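Local structure of EvpC (Edwardsiella tarda, 3EAA) at residues A66-K69 and L70-A74. The protein is an Hcp-family component of the type VI secretion system, is secreted by it, and probably forms hexameric rings that stack into a tube. Sequence-based numbering, arbitrary orientation.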
loop_
_atom_site.group_PDB
_atom_site.type_symbol
_atom_site.label_atom_id
_atom_site.label_comp_id
_atom_site.label_asym_id
_atom_site.label_seq_id
_atom_site.Cartn_x
_atom_site.Cartn_y
_atom_site.Cartn_z
ATOM N N ALA A 66 0.046 4.685 33.828
ATOM C CA ALA A 66 -1.097 3.803 33.677
ATOM C C ALA A 66 -0.697 2.575 32.892
ATOM O O ALA A 66 -1.333 1.528 32.998
ATOM C CB ALA A 66 -2.228 4.518 32.993
ATOM N N SER A 67 0.370 2.720 32.113
ATOM C CA SER A 67 0.873 1.639 31.284
ATOM C C SER A 67 0.772 0.297 31.984
ATOM O O SER A 67 0.033 -0.582 31.546
ATOM C CB SER A 67 2.323 1.899 30.902
ATOM O OG SER A 67 2.467 3.213 30.410
ATOM N N VAL A 68 1.508 0.146 33.080
ATOM C CA VAL A 68 1.610 -1.149 33.737
ATOM C C VAL A 68 0.240 -1.737 34.042
ATOM O O VAL A 68 0.014 -2.930 33.850
ATOM C CB VAL A 68 2.461 -1.089 35.005
ATOM C CG1 VAL A 68 2.368 -2.402 35.760
ATOM C CG2 VAL A 68 3.903 -0.797 34.646
ATOM N N LYS A 69 -0.681 -0.895 34.490
ATOM C CA LYS A 69 -2.023 -1.355 34.826
ATOM C C LYS A 69 -2.761 -1.736 33.552
ATOM O O LYS A 69 -3.544 -2.684 33.521
ATOM C CB LYS A 69 -2.778 -0.258 35.565
ATOM C CG LYS A 69 -1.917 0.504 36.581
ATOM C CD LYS A 69 -2.177 0.063 38.028
ATOM C CE LYS A 69 -1.129 -0.897 38.585
ATOM N NZ LYS A 69 -1.495 -2.323 38.405
ATOM N N LEU A 70 -2.497 -0.989 32.493
ATOM C CA LEU A 70 -3.099 -1.274 31.205
ATOM C C LEU A 70 -2.551 -2.580 30.702
ATOM O O LEU A 70 -3.283 -3.414 30.166
ATOM C CB LEU A 70 -2.803 -0.145 30.223
ATOM C CG LEU A 70 -3.333 1.165 30.819
ATOM C CD1 LEU A 70 -2.763 2.409 30.161
ATOM C CD2 LEU A 70 -4.856 1.182 30.794
ATOM N N ALA A 71 -1.252 -2.766 30.892
ATOM C CA ALA A 71 -0.598 -3.997 30.476
ATOM C C ALA A 71 -1.225 -5.171 31.206
ATOM O O ALA A 71 -1.623 -6.152 30.591
ATOM C CB ALA A 71 0.885 -3.930 30.743
ATOM N N SER A 72 -1.336 -5.057 32.522
ATOM C CA SER A 72 -1.891 -6.136 33.320
ATOM C C SER A 72 -3.354 -6.366 32.970
ATOM O O SER A 72 -3.819 -7.502 32.881
ATOM C CB SER A 72 -1.768 -5.795 34.797
ATOM O OG SER A 72 -0.466 -5.338 35.093
ATOM N N ALA A 73 -4.083 -5.277 32.772
ATOM C CA ALA A 73 -5.493 -5.400 32.468
ATOM C C ALA A 73 -5.672 -6.355 31.290
ATOM O O ALA A 73 -6.465 -7.297 31.348
ATOM C CB ALA A 73 -6.105 -4.041 32.178
ATOM N N ALA A 74 -4.914 -6.118 30.226
ATOM C CA ALA A 74 -4.981 -6.975 29.053
ATOM C C ALA A 74 -5.025 -8.462 29.431
ATOM O O ALA A 74 -6.072 -9.101 29.327
ATOM C CB ALA A 74 -3.823 -6.696 28.128
#
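L70 folds its side chain back along the helix against A66, one turn earlier. Its CB lies 3.2 Å from S67 O. CG is anti to the carbonyl carbon (chi1 -57°), which turns the branch toward the preceding turn and sets CG beside A66 O. CD1 also lies beside A66 O and reaches the A66 methyl, with CD1 3.6 Å from A66 CB. CD2 stays farther from A66. The L70 amide N donates a hydrogen bond to A66 O at 2.8 Å, so this carbonyl meets both the backbone and the side chain of L70. The same i to i+4 hydrogen bonds continue with A71 N to S67 O, S72 N to V68 O and A73 N to K69 O, as in a regular alpha-helix. S72 OG also lies 2.8 Å from V68 O, but its hydroxyl has E153 of the second subunit as another possible acceptor. That E153 also forms a salt bridge with K69 NZ. E124 OE2 and D64 O compete for the one proton of S67 OG. Helix 67-76 packs L70 on K61 of strand 52-62 and Y110 of strand 105-113, while V68 and A71 pack on W135 of the second subunit.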